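Local coordinates for protein putative mandelate racemase (PDB 3OZY) that is of unknown function but, as an enolase superfamily member that binds magnesium, probably acts on a carboxylate substrate such as a sugar diacid, at residues Lys9-Ser14 / Leu37-Thr42; Arg33-Val38 / Asn335-Arg340; Ile146-Thr151 / Val174-Arg179; Asp157-Trp162 / Gln190-Asp195; Pro247-Thr252 / Ile271-Ala276. All blocks are in the same frame, centred on the assembly; numbering follows the deposited sequence.

Contact 1 (Lys9-Ser14 / Leu37-Thr42); sequences KAHALS and LVEVRT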
# COMPACT_ATOMS: atom_id res chain seq x y z
N LYS A 9 12.04 9.52 -16.38
CA LYS A 9 12.88 8.33 -16.49
C LYS A 9 13.21 7.76 -15.12
O LYS A 9 13.31 8.50 -14.14
CB LYS A 9 14.19 8.66 -17.21
CG LYS A 9 13.98 9.20 -18.62
CD LYS A 9 15.31 9.53 -19.29
CE LYS A 9 16.08 8.26 -19.62
NZ LYS A 9 17.27 8.55 -20.47
N ALA A 10 13.38 6.45 -15.06
CA ALA A 10 13.76 5.79 -13.82
C ALA A 10 14.94 4.86 -14.09
O ALA A 10 14.77 3.80 -14.71
CB ALA A 10 12.58 5.01 -13.28
N HIS A 11 16.13 5.25 -13.63
CA HIS A 11 17.36 4.48 -13.84
C HIS A 11 17.55 3.49 -12.70
O HIS A 11 17.79 3.89 -11.57
CB HIS A 11 18.59 5.39 -13.89
CG HIS A 11 18.51 6.49 -14.90
ND1 HIS A 11 19.01 6.37 -16.18
CD2 HIS A 11 18.01 7.75 -14.80
CE1 HIS A 11 18.81 7.50 -16.83
NE2 HIS A 11 18.20 8.35 -16.02
N ALA A 12 17.47 2.20 -13.00
CA ALA A 12 17.69 1.17 -11.99
C ALA A 12 19.18 0.93 -11.77
O ALA A 12 19.91 0.59 -12.70
CB ALA A 12 16.99 -0.12 -12.39
N LEU A 13 19.62 1.08 -10.52
CA LEU A 13 21.02 0.98 -10.16
C LEU A 13 21.26 -0.05 -9.06
O LEU A 13 20.45 -0.18 -8.13
CB LEU A 13 21.55 2.34 -9.69
CG LEU A 13 21.37 3.53 -10.62
CD1 LEU A 13 21.97 4.78 -10.00
CD2 LEU A 13 22.01 3.25 -11.97
N SER A 14 22.38 -0.77 -9.15
CA SER A 14 22.76 -1.70 -8.11
C SER A 14 24.24 -1.56 -7.79
O SER A 14 25.07 -1.38 -8.69
CB SER A 14 22.43 -3.14 -8.52
OG SER A 14 22.58 -4.02 -7.42
N LEU A 37 17.21 6.03 -9.70
CA LEU A 37 17.49 7.44 -9.89
C LEU A 37 16.43 7.99 -10.85
O LEU A 37 16.43 7.64 -12.03
CB LEU A 37 18.90 7.65 -10.46
CG LEU A 37 19.26 9.10 -10.78
CD1 LEU A 37 19.28 9.95 -9.53
CD2 LEU A 37 20.62 9.18 -11.49
N VAL A 38 15.52 8.80 -10.32
CA VAL A 38 14.49 9.42 -11.14
C VAL A 38 15.09 10.62 -11.86
O VAL A 38 15.87 11.37 -11.27
CB VAL A 38 13.30 9.89 -10.28
CG1 VAL A 38 12.23 10.57 -11.15
CG2 VAL A 38 12.71 8.70 -9.52
N GLU A 39 14.73 10.78 -13.13
CA GLU A 39 15.15 11.94 -13.91
C GLU A 39 13.94 12.52 -14.63
O GLU A 39 13.33 11.85 -15.46
CB GLU A 39 16.23 11.52 -14.92
CG GLU A 39 16.82 12.68 -15.71
CD GLU A 39 17.77 12.23 -16.80
OE1 GLU A 39 18.11 11.03 -16.87
OE2 GLU A 39 18.19 13.09 -17.61
N VAL A 40 13.58 13.75 -14.29
CA VAL A 40 12.48 14.44 -14.96
C VAL A 40 13.07 15.49 -15.89
O VAL A 40 13.80 16.38 -15.45
CB VAL A 40 11.52 15.11 -13.96
CG1 VAL A 40 10.47 15.95 -14.69
CG2 VAL A 40 10.86 14.05 -13.08
N ARG A 41 12.77 15.37 -17.18
CA ARG A 41 13.29 16.28 -18.18
C ARG A 41 12.22 17.25 -18.67
O ARG A 41 11.03 16.94 -18.62
CB ARG A 41 13.83 15.49 -19.38
CG ARG A 41 14.99 14.57 -19.05
CD ARG A 41 15.41 13.81 -20.29
NE ARG A 41 16.65 13.05 -20.09
CZ ARG A 41 17.26 12.36 -21.05
NH1 ARG A 41 16.74 12.32 -22.27
NH2 ARG A 41 18.38 11.71 -20.79
N THR A 42 12.66 18.41 -19.14
CA THR A 42 11.74 19.41 -19.68
C THR A 42 12.17 19.87 -21.07
O THR A 42 13.30 19.63 -21.51
CB THR A 42 11.66 20.67 -18.80
OG1 THR A 42 12.97 21.22 -18.63
CG2 THR A 42 11.05 20.34 -17.44

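Contact 2 (Arg33-Val38 / Asn335-Arg340); sequences RQMILV and NDLMTR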
# COMPACT_ATOMS: atom_id res chain seq x y z
N ARG A 33 23.17 -2.72 -2.35
CA ARG A 33 22.50 -1.44 -2.15
C ARG A 33 22.02 -0.90 -3.49
O ARG A 33 22.81 -0.67 -4.41
CB ARG A 33 23.41 -0.44 -1.42
CG ARG A 33 23.87 -0.90 -0.02
CD ARG A 33 22.70 -1.36 0.90
NE ARG A 33 21.76 -0.27 1.17
CZ ARG A 33 21.89 0.62 2.15
NH1 ARG A 33 22.91 0.56 2.99
NH2 ARG A 33 20.98 1.57 2.29
N GLN A 34 20.71 -0.74 -3.61
CA GLN A 34 20.09 -0.40 -4.88
C GLN A 34 19.26 0.87 -4.77
O GLN A 34 18.93 1.32 -3.67
CB GLN A 34 19.20 -1.55 -5.34
CG GLN A 34 19.94 -2.88 -5.43
CD GLN A 34 19.13 -3.99 -6.09
OE1 GLN A 34 17.89 -4.02 -6.03
NE2 GLN A 34 19.83 -4.93 -6.71
N MET A 35 18.91 1.42 -5.92
CA MET A 35 18.00 2.56 -5.98
C MET A 35 17.49 2.73 -7.39
O MET A 35 18.04 2.17 -8.35
CB MET A 35 18.71 3.85 -5.57
CG MET A 35 19.74 4.33 -6.59
SD MET A 35 20.61 5.84 -6.11
CE MET A 35 19.26 7.02 -6.22
N ILE A 36 16.41 3.50 -7.50
CA ILE A 36 16.04 4.13 -8.75
C ILE A 36 16.48 5.59 -8.69
O ILE A 36 16.16 6.30 -7.73
CB ILE A 36 14.51 4.12 -8.95
CG1 ILE A 36 14.01 2.72 -9.26
CG2 ILE A 36 14.11 5.11 -10.05
CD1 ILE A 36 14.41 2.20 -10.64
N LEU A 37 17.21 6.03 -9.70
CA LEU A 37 17.49 7.44 -9.89
C LEU A 37 16.43 7.99 -10.85
O LEU A 37 16.43 7.64 -12.03
CB LEU A 37 18.90 7.65 -10.46
CG LEU A 37 19.26 9.10 -10.78
CD1 LEU A 37 19.28 9.95 -9.53
CD2 LEU A 37 20.62 9.18 -11.49
N VAL A 38 15.52 8.80 -10.32
CA VAL A 38 14.49 9.42 -11.14
C VAL A 38 15.09 10.62 -11.86
O VAL A 38 15.87 11.37 -11.27
CB VAL A 38 13.30 9.89 -10.28
CG1 VAL A 38 12.23 10.57 -11.15
CG2 VAL A 38 12.71 8.70 -9.52
N ASN A 335 27.90 1.38 1.53
CA ASN A 335 26.91 1.82 0.56
C ASN A 335 27.49 2.80 -0.44
O ASN A 335 27.64 3.98 -0.15
CB ASN A 335 25.72 2.46 1.30
CG ASN A 335 24.57 2.77 0.39
OD1 ASN A 335 24.67 2.66 -0.84
ND2 ASN A 335 23.45 3.19 0.98
N ASP A 336 27.82 2.30 -1.63
CA ASP A 336 28.37 3.16 -2.68
C ASP A 336 27.42 4.29 -3.07
O ASP A 336 27.85 5.32 -3.58
CB ASP A 336 28.75 2.36 -3.92
CG ASP A 336 29.91 1.41 -3.69
OD1 ASP A 336 30.70 1.63 -2.74
OD2 ASP A 336 30.01 0.46 -4.49
N LEU A 337 26.12 4.09 -2.85
CA LEU A 337 25.16 5.14 -3.17
C LEU A 337 25.23 6.32 -2.20
O LEU A 337 24.65 7.38 -2.47
CB LEU A 337 23.74 4.57 -3.24
CG LEU A 337 23.56 3.42 -4.23
CD1 LEU A 337 22.17 2.83 -4.07
CD2 LEU A 337 23.83 3.85 -5.68
N MET A 338 25.95 6.14 -1.09
CA MET A 338 26.19 7.21 -0.13
C MET A 338 27.50 7.95 -0.38
O MET A 338 27.74 9.01 0.20
CB MET A 338 26.22 6.67 1.30
CG MET A 338 24.85 6.32 1.85
SD MET A 338 23.79 7.76 2.09
CE MET A 338 24.66 8.58 3.43
N THR A 339 28.37 7.39 -1.21
CA THR A 339 29.71 7.94 -1.36
C THR A 339 30.06 8.34 -2.79
O THR A 339 30.77 9.33 -3.00
CB THR A 339 30.80 6.95 -0.88
OG1 THR A 339 30.68 5.73 -1.62
CG2 THR A 339 30.65 6.66 0.61
N ARG A 340 29.58 7.59 -3.77
CA ARG A 340 30.06 7.74 -5.14
C ARG A 340 29.04 8.23 -6.16
O ARG A 340 29.38 8.51 -7.31
CB ARG A 340 30.69 6.43 -5.61
CG ARG A 340 32.00 6.09 -4.90
CD ARG A 340 32.42 4.65 -5.13
NE ARG A 340 32.61 4.34 -6.54
CZ ARG A 340 32.73 3.11 -7.03
NH1 ARG A 340 32.69 2.06 -6.21
NH2 ARG A 340 32.89 2.92 -8.33

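Contact 3 (Ile146-Thr151 / Val174-Arg179); sequences IYWDLT and VGRAPR. With ACY (acetic acid), chain H; ACY (acetic acid), chain I.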
# COMPACT_ATOMS: atom_id res chain seq x y z
N ILE A 146 24.14 0.24 14.23
CA ILE A 146 24.84 -0.94 14.73
C ILE A 146 23.84 -2.09 14.59
O ILE A 146 22.72 -2.01 15.13
CB ILE A 146 25.24 -0.74 16.19
CG1 ILE A 146 26.20 0.45 16.29
CG2 ILE A 146 25.86 -2.01 16.76
CD1 ILE A 146 26.44 0.95 17.70
N TYR A 147 24.19 -3.11 13.81
CA TYR A 147 23.24 -4.15 13.43
C TYR A 147 23.29 -5.39 14.33
O TYR A 147 23.98 -5.39 15.36
CB TYR A 147 23.40 -4.51 11.93
CG TYR A 147 22.65 -3.53 11.03
CD1 TYR A 147 23.12 -2.24 10.83
CD2 TYR A 147 21.48 -3.91 10.39
CE1 TYR A 147 22.43 -1.33 10.02
CE2 TYR A 147 20.79 -3.01 9.57
CZ TYR A 147 21.27 -1.73 9.39
OH TYR A 147 20.59 -0.83 8.58
N TRP A 148 22.54 -6.42 13.97
CA TRP A 148 22.54 -7.69 14.69
C TRP A 148 23.91 -8.38 14.59
O TRP A 148 24.82 -7.87 13.95
CB TRP A 148 21.48 -8.62 14.10
CG TRP A 148 20.05 -8.20 14.34
CD1 TRP A 148 19.59 -7.16 15.09
CD2 TRP A 148 18.90 -8.86 13.83
NE1 TRP A 148 18.20 -7.12 15.06
CE2 TRP A 148 17.76 -8.17 14.28
CE3 TRP A 148 18.72 -9.98 13.00
CZ2 TRP A 148 16.46 -8.56 13.96
CZ3 TRP A 148 17.44 -10.37 12.68
CH2 TRP A 148 16.32 -9.66 13.16
N ASP A 149 24.02 -9.53 15.24
CA ASP A 149 25.20 -10.40 15.11
C ASP A 149 26.45 -9.87 15.82
O ASP A 149 27.57 -10.19 15.43
CB ASP A 149 25.51 -10.68 13.63
CG ASP A 149 24.31 -11.25 12.89
OD1 ASP A 149 23.84 -12.34 13.26
OD2 ASP A 149 23.81 -10.58 11.96
N LEU A 150 26.26 -9.08 16.88
CA LEU A 150 27.38 -8.60 17.68
C LEU A 150 27.27 -9.06 19.12
O LEU A 150 26.17 -9.26 19.63
CB LEU A 150 27.41 -7.07 17.67
CG LEU A 150 27.55 -6.39 16.31
CD1 LEU A 150 27.60 -4.90 16.49
CD2 LEU A 150 28.79 -6.87 15.57
N THR A 151 28.41 -9.21 19.79
CA THR A 151 28.45 -9.39 21.23
C THR A 151 28.33 -8.03 21.91
O THR A 151 28.47 -7.00 21.26
CB THR A 151 29.78 -9.98 21.67
OG1 THR A 151 30.82 -9.04 21.36
CG2 THR A 151 30.05 -11.30 20.95
N VAL A 174 17.61 -4.18 17.04
CA VAL A 174 17.25 -5.19 18.02
C VAL A 174 16.08 -6.02 17.50
O VAL A 174 15.55 -5.78 16.41
CB VAL A 174 16.83 -4.54 19.36
CG1 VAL A 174 17.96 -3.66 19.91
CG2 VAL A 174 15.54 -3.72 19.19
N GLY A 175 15.68 -7.03 18.28
CA GLY A 175 14.42 -7.70 18.01
C GLY A 175 14.45 -9.21 17.89
O GLY A 175 13.42 -9.85 18.07
N ARG A 176 15.61 -9.77 17.57
CA ARG A 176 15.71 -11.22 17.40
C ARG A 176 15.95 -11.93 18.72
O ARG A 176 15.33 -12.96 19.01
CB ARG A 176 16.82 -11.57 16.43
CG ARG A 176 16.98 -13.07 16.25
CD ARG A 176 17.91 -13.38 15.10
NE ARG A 176 19.24 -12.84 15.33
CZ ARG A 176 20.21 -12.87 14.42
NH1 ARG A 176 19.97 -13.41 13.23
NH2 ARG A 176 21.40 -12.35 14.70
N ALA A 177 16.86 -11.39 19.52
CA ALA A 177 17.22 -12.00 20.79
C ALA A 177 17.26 -10.93 21.87
O ALA A 177 18.31 -10.37 22.16
CB ALA A 177 18.57 -12.69 20.68
N PRO A 178 16.09 -10.62 22.45
CA PRO A 178 15.99 -9.49 23.39
C PRO A 178 16.98 -9.52 24.55
O PRO A 178 17.39 -8.45 25.00
CB PRO A 178 14.54 -9.57 23.88
CG PRO A 178 13.81 -10.12 22.70
CD PRO A 178 14.76 -11.16 22.11
N ARG A 179 17.35 -10.70 25.04
CA ARG A 179 18.34 -10.76 26.12
C ARG A 179 19.71 -10.27 25.65
O ARG A 179 20.43 -9.57 26.39
CB ARG A 179 18.43 -12.18 26.69
CG ARG A 179 17.17 -12.62 27.42
CD ARG A 179 17.50 -13.48 28.63
NE ARG A 179 18.22 -14.70 28.27
CZ ARG A 179 17.62 -15.87 28.02
NH1 ARG A 179 16.31 -15.97 28.11
NH2 ARG A 179 18.35 -16.93 27.70
C ACY H . 21.36 -10.50 17.72
O ACY H . 20.17 -10.86 17.51
OXT ACY H . 22.32 -10.97 17.09
CH3 ACY H . 21.63 -9.48 18.79
C ACY I . 17.24 -1.78 7.71
O ACY I . 16.87 -2.17 8.84
OXT ACY I . 18.40 -1.41 7.45
CH3 ACY I . 16.24 -1.77 6.59
O HOH W 1 21.92 -13.13 11.40

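Contact 4 (Asp157-Trp162 / Gln190-Asp195); sequences DELAGW and QRVGAD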
# COMPACT_ATOMS: atom_id res chain seq x y z
N ASP A 157 32.12 -1.37 21.24
CA ASP A 157 33.25 -0.96 20.41
C ASP A 157 32.77 -0.19 19.19
O ASP A 157 33.32 0.85 18.85
CB ASP A 157 34.06 -2.17 19.92
CG ASP A 157 34.96 -2.77 20.99
OD1 ASP A 157 35.20 -2.13 22.04
OD2 ASP A 157 35.43 -3.91 20.77
N GLU A 158 31.74 -0.71 18.53
CA GLU A 158 31.26 -0.03 17.33
C GLU A 158 30.69 1.35 17.67
O GLU A 158 30.95 2.32 16.97
CB GLU A 158 30.26 -0.87 16.53
CG GLU A 158 29.93 -0.17 15.24
CD GLU A 158 29.11 -0.97 14.25
OE1 GLU A 158 28.89 -2.19 14.47
OE2 GLU A 158 28.70 -0.35 13.24
N LEU A 159 29.92 1.43 18.76
CA LEU A 159 29.39 2.72 19.18
C LEU A 159 30.51 3.71 19.46
O LEU A 159 30.48 4.85 18.99
CB LEU A 159 28.50 2.58 20.42
CG LEU A 159 27.94 3.89 20.97
CD1 LEU A 159 27.09 4.59 19.90
CD2 LEU A 159 27.12 3.63 22.23
N ALA A 160 31.50 3.28 20.24
CA ALA A 160 32.63 4.14 20.55
C ALA A 160 33.34 4.62 19.28
O ALA A 160 33.76 5.77 19.20
CB ALA A 160 33.61 3.43 21.48
N GLY A 161 33.44 3.74 18.29
CA GLY A 161 34.02 4.10 17.00
C GLY A 161 33.26 5.22 16.30
O GLY A 161 33.86 6.16 15.78
N TRP A 162 31.93 5.13 16.25
CA TRP A 162 31.14 6.18 15.60
C TRP A 162 31.21 7.50 16.37
O TRP A 162 31.26 8.58 15.78
CB TRP A 162 29.68 5.74 15.35
CG TRP A 162 29.62 4.62 14.37
CD1 TRP A 162 29.11 3.37 14.58
CD2 TRP A 162 30.14 4.62 13.04
NE1 TRP A 162 29.27 2.60 13.45
CE2 TRP A 162 29.91 3.34 12.50
CE3 TRP A 162 30.79 5.58 12.25
CZ2 TRP A 162 30.29 3.00 11.20
CZ3 TRP A 162 31.17 5.24 10.96
CH2 TRP A 162 30.92 3.96 10.45
N GLN A 190 27.37 1.93 29.19
CA GLN A 190 28.50 1.97 30.10
C GLN A 190 29.75 2.53 29.42
O GLN A 190 30.51 3.30 30.00
CB GLN A 190 28.79 0.58 30.67
CG GLN A 190 29.89 0.57 31.71
CD GLN A 190 30.04 -0.79 32.38
OE1 GLN A 190 29.89 -1.83 31.74
NE2 GLN A 190 30.33 -0.78 33.68
N ARG A 191 29.94 2.15 28.16
CA ARG A 191 31.13 2.56 27.42
C ARG A 191 31.15 4.07 27.13
O ARG A 191 32.18 4.73 27.32
CB ARG A 191 31.24 1.77 26.11
CG ARG A 191 32.48 2.10 25.28
CD ARG A 191 33.75 1.52 25.90
NE ARG A 191 33.75 0.07 25.85
CZ ARG A 191 34.09 -0.64 24.77
NH1 ARG A 191 34.46 -0.01 23.66
NH2 ARG A 191 34.04 -1.96 24.80
N VAL A 192 30.03 4.62 26.69
CA VAL A 192 30.02 6.01 26.23
C VAL A 192 29.57 7.06 27.24
O VAL A 192 29.81 8.25 27.05
CB VAL A 192 29.22 6.18 24.92
CG1 VAL A 192 29.80 5.29 23.84
CG2 VAL A 192 27.74 5.90 25.14
N GLY A 193 28.91 6.62 28.31
CA GLY A 193 28.40 7.54 29.30
C GLY A 193 27.09 8.18 28.87
O GLY A 193 26.48 7.79 27.87
N ALA A 194 26.67 9.20 29.61
CA ALA A 194 25.34 9.77 29.44
C ALA A 194 25.18 10.79 28.30
O ALA A 194 24.05 11.12 27.92
CB ALA A 194 24.86 10.39 30.76
N ASP A 195 26.28 11.28 27.74
CA ASP A 195 26.22 12.38 26.79
C ASP A 195 26.02 11.97 25.33
O ASP A 195 25.96 12.83 24.44
CB ASP A 195 27.46 13.27 26.91
CG ASP A 195 27.47 14.09 28.19
OD1 ASP A 195 26.38 14.30 28.76
OD2 ASP A 195 28.55 14.53 28.61

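Contact 5 (Pro247-Thr252 / Ile271-Ala276); sequences PVRIAT and IDVLQA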
# COMPACT_ATOMS: atom_id res chain seq x y z
N PRO A 247 10.40 8.29 29.54
CA PRO A 247 11.06 9.30 28.71
C PRO A 247 11.54 8.78 27.36
O PRO A 247 12.14 9.55 26.60
CB PRO A 247 12.26 9.74 29.57
CG PRO A 247 11.88 9.34 30.98
CD PRO A 247 11.12 8.05 30.80
N VAL A 248 11.30 7.50 27.07
CA VAL A 248 11.71 6.93 25.79
C VAL A 248 10.62 7.20 24.75
O VAL A 248 9.46 6.83 24.95
CB VAL A 248 11.93 5.40 25.89
CG1 VAL A 248 12.44 4.84 24.56
CG2 VAL A 248 12.91 5.05 27.00
N ARG A 249 10.99 7.85 23.65
CA ARG A 249 10.02 8.18 22.61
C ARG A 249 9.63 6.94 21.81
O ARG A 249 10.50 6.14 21.46
CB ARG A 249 10.63 9.22 21.67
CG ARG A 249 10.96 10.53 22.33
CD ARG A 249 12.08 11.27 21.58
NE ARG A 249 12.45 12.50 22.28
CZ ARG A 249 13.24 12.55 23.33
NH1 ARG A 249 13.79 11.44 23.80
NH2 ARG A 249 13.51 13.72 23.92
N ILE A 250 8.35 6.80 21.50
CA ILE A 250 7.90 5.76 20.58
C ILE A 250 7.93 6.33 19.16
O ILE A 250 7.25 7.33 18.86
CB ILE A 250 6.49 5.25 20.96
CG1 ILE A 250 6.48 4.76 22.42
CG2 ILE A 250 6.02 4.15 20.00
CD1 ILE A 250 7.57 3.73 22.75
N ALA A 251 8.74 5.72 18.29
CA ALA A 251 8.98 6.22 16.95
C ALA A 251 8.59 5.21 15.89
O ALA A 251 8.85 4.02 16.04
CB ALA A 251 10.47 6.56 16.80
N THR A 252 7.97 5.68 14.82
CA THR A 252 7.72 4.82 13.67
C THR A 252 7.44 5.70 12.46
O THR A 252 7.10 6.88 12.60
CB THR A 252 6.57 3.81 13.92
OG1 THR A 252 6.50 2.89 12.83
CG2 THR A 252 5.21 4.52 14.11
N ILE A 271 1.97 7.78 19.12
CA ILE A 271 3.28 8.10 18.53
C ILE A 271 3.92 9.34 19.14
O ILE A 271 3.23 10.34 19.40
CB ILE A 271 3.15 8.25 16.99
CG1 ILE A 271 4.51 8.19 16.28
CG2 ILE A 271 2.34 9.50 16.61
CD1 ILE A 271 4.36 8.05 14.76
N ASP A 272 5.23 9.29 19.37
CA ASP A 272 6.01 10.44 19.83
C ASP A 272 6.81 11.08 18.70
O ASP A 272 6.94 12.30 18.63
CB ASP A 272 6.97 10.04 20.95
CG ASP A 272 6.25 9.63 22.22
OD1 ASP A 272 5.46 10.44 22.75
OD2 ASP A 272 6.49 8.49 22.66
N VAL A 273 7.38 10.23 17.85
CA VAL A 273 8.25 10.67 16.77
C VAL A 273 7.75 10.09 15.46
O VAL A 273 7.74 8.87 15.27
CB VAL A 273 9.71 10.24 17.01
CG1 VAL A 273 10.57 10.54 15.78
CG2 VAL A 273 10.28 10.90 18.26
N LEU A 274 7.31 10.98 14.57
CA LEU A 274 6.87 10.59 13.23
C LEU A 274 8.10 10.51 12.35
O LEU A 274 8.88 11.46 12.29
CB LEU A 274 5.89 11.62 12.67
CG LEU A 274 4.50 11.73 13.29
CD1 LEU A 274 4.55 12.29 14.72
CD2 LEU A 274 3.65 12.61 12.40
N GLN A 275 8.27 9.39 11.64
CA GLN A 275 9.49 9.19 10.87
C GLN A 275 9.26 9.15 9.36
O GLN A 275 10.06 8.60 8.61
CB GLN A 275 10.23 7.95 11.35
CG GLN A 275 10.62 8.02 12.82
CD GLN A 275 11.41 6.81 13.23
OE1 GLN A 275 10.90 5.69 13.22
NE2 GLN A 275 12.68 7.02 13.58
N ALA A 276 8.17 9.78 8.92
CA ALA A 276 7.88 9.89 7.49
C ALA A 276 9.10 10.37 6.72
O ALA A 276 9.68 11.41 7.03
CB ALA A 276 6.72 10.84 7.27
O HOH W 2 6.78 7.39 25.17

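Contact 1 (Lys9-Ser14 / Leu37-Thr42)
The imidazole ring of His-11 meets the segment 37-42 at its edge, where Leu-37 O and the carboxylate of Glu-39 lie near the ring plane. Ring and carboxylate are nearly coplanar, 20° apart. His-11 NE2 donates to Glu-39 OE1 over 2.8 Å, and the oxygen is met almost along its C-O axis. The guanidinium of Arg-41 carries Lys-9 CD over the centre of one face, 3.8 Å above the plane. At its edge, Arg-41 NE gives a straight bond of 2.9 Å to Glu-39 OE2, which it meets from above the carboxylate plane. Glu-39 is thus held through both oxygens, with its chain extended and CG anti to the backbone N (chi1 -175°). Lys-9 NZ and Arg-41 NH2 come within 3.4 Å of each other as like charges; the nearby Glu-39 carboxylate probably eases this.

The strands are antiparallel. Lys-9/Glu-39 and His-11/Leu-37 are hydrogen-bonded pairs, and Ala-10/Val-38 between them is a non-hydrogen-bonded pair. Leu-13 CD1 packs on Leu-37 CB at 4.2 Å.

These strands belong to the three-stranded meander of the N-terminal capping domain, with 32-42 in the middle. Val-38 faces Ala-113 of helix 102-122. On the other face of the sheet, Leu-37 and Glu-39 touch Trp-367 of helix 367-372.

Contact 2 (Arg33-Val38 / Asn335-Arg340)
Arg-33 and Leu-337 join a strand of the N-terminal capping domain to a loop of the C-terminal barrel domain of this enolase superfamily fold. Segment 335-340 opens with an Asx turn: Asn-335 OD1 accepts from Leu-337 N at 2.9 Å, with the donor above the carbonyl plane.

The apolar part centres on Leu-337. Its CD1 lies against the strand backbone, 3.6 Å from Arg-33 O, and also reaches Met-35 CG at 3.8 Å. The other branch, CD2, meets Met-35 SD at 3.8 Å. Met-35 CG sits between its backbone N and carbonyl carbon (chi1 70°), and the thioether then runs obliquely across the leucine. Phe-369 of helix 367-372 also touches Leu-337.

The polar part forms no hydrogen bond between the segments. Arg-33 is bent at chi2 and chi3, which curls the chain so that one face of its guanidinium is turned to Asn-335 ND2. The guanidinium and amide planes are 40° apart. Both groups turn instead to a shared acceptor: Asp-331 OD2 takes a salt bridge from Arg-33 NH1 and a hydrogen bond from Asn-335 ND2. Asn-307 O is a second acceptor for Asn-335 ND2. The carboxylate of Asp-331 thus probably offsets the charge of the buried arginine.

The Asn-335 ND2 atom stands 3.1 Å above one face of the Arg-33 guanidinium, offset toward its rim.

Contact 3 (Ile146-Thr151 / Val174-Arg179)
The nearest CA atoms, Trp-148 CA and Val-174 CA, are 6.7 Å apart, and Gly-175 takes a positive phi of 128°. Both segments run from the end of a strand of the C-terminal beta-alpha barrel, 139-146 or 169-173, through a loop toward the next helix; 178-179 already begin theirs.

The Trp-148 side chain bridges the two segments. At the ring edge, Trp-148 NE1 makes a weak hydrogen bond of 3.3 Å to Val-174 O. Over one face lies Arg-176: its CB makes a CH-pi contact, 3.8 Å from the centroid of the six-membered ring. The guanidinium follows, with Trp-148 CE3 over its centre and the two planes 38° apart. A bend at chi3 (61°) in an otherwise extended arginine chain turns it this way.

Oxygen atoms line the rim of the guanidinium. Arg-176 NH2 forms a salt bridge with Asp-149 OD1, coming from above the carboxylate plane. A bound acetic acid molecule, probably present as acetate and from the crystallisation liquor, accepts from Arg-176 NE, Arg-176 NH2 and Asp-149 N. Glu-24 touches both Trp-148 and Asp-149, and His-385 meets the tryptophan ring.

One water closes the circle, donating to Asp-149 OD1 at 2.8 Å and accepting from Arg-176 NH1 at 2.7 Å.

Contact 4 (Asp157-Trp162 / Gln190-Asp195)
Arg-191 and Val-192, at the end of helix 178-192, pack against helix 152-164, with Asp-157 the charged partner. The two are neighbouring outer helices of the C-terminal beta-alpha barrel, and the contact lies at its surface.

Arg-191 has the most area buried. It is deposited in two conformers, of which one is described. Bends at chi2 (74°) and chi3 (67°) curl its chain round to Asp-157, passing Ala-160 CB at 4.2 Å from Arg-191 CG. Carboxylate and guanidinium planes are 52° apart.

Val-192 makes the apolar part. Its CG1 touches Leu-159 CD2 at 3.5 Å, and its CG2 meets the same methyl. The two side chains cross at about a right angle. Leu-159 continues inward to Ile-146 of strand 139-146.

In the conformer described, Asp-157 OD1 takes both arginine nitrogens: Arg-191 NH1 at 2.8 Å on the anti lone pair, and Arg-191 NH2 at 3.0 Å from above the carboxylate plane.

Contact 5 (Pro247-Thr252 / Ile271-Ala276)
Asp-272 OD2 accepts from Ile-250 N in a straight bond of 2.8 Å, using its anti lone pair. Ile-250 O answers with two bonds, from Asp-272 N in the carbonyl plane and from Val-273 N tilted out of it. Further along, Thr-252 N reaches Val-273 O at 3.2 Å, and Gln-275 N binds Thr-252 O from above the carbonyl plane.

Side chains also meet. Ala-251 CB meets Val-273 CB at 3.8 Å and Gln-275 CD at 3.7 Å. Val-273 CG2 lies on Arg-249 CD. Ile-271 CD1 touches Thr-252 CG2, the two side chains crossing at about a right angle.

The strands are parallel neighbours in the barrel, joined through helix 258-267 as a beta-alpha-beta unit.

A water donates to both Val-248 O and Asp-272 OD2. The other aspartate oxygen, OD1, forms a salt bridge with Arg-242. Arg-249 has a cation-pi contact with Tyr-224. Gln-275 NE2 donates to Glu-227 OE1, a magnesium ligand, which would hold that carboxylate in place.

In the fold
Contact 1 lies in the N-terminal domain, and contacts 3, 4 and 5 belong to the C-terminal barrel. Contact 2 joins the two. Contacts 1 and 2 share strand 32-42 and Leu-37 and Val-38, and their centres are about 12 Å apart. Contact 2 brings together segments almost 300 residues apart, so contacts 3, 4 and 5 are nested inside its loop. Contacts 3 and 4 alternate along the chain, both use helix 178-192, and they touch through Ile-146 and Leu-159; their centres are about 17 Å apart. Contact 5 follows them in the chain, about 21 Å from contact 3 between centres, and lies beside a magnesium site. Through contact 2 the middle strand of the capping sheet packs against a loop of the barrel domain.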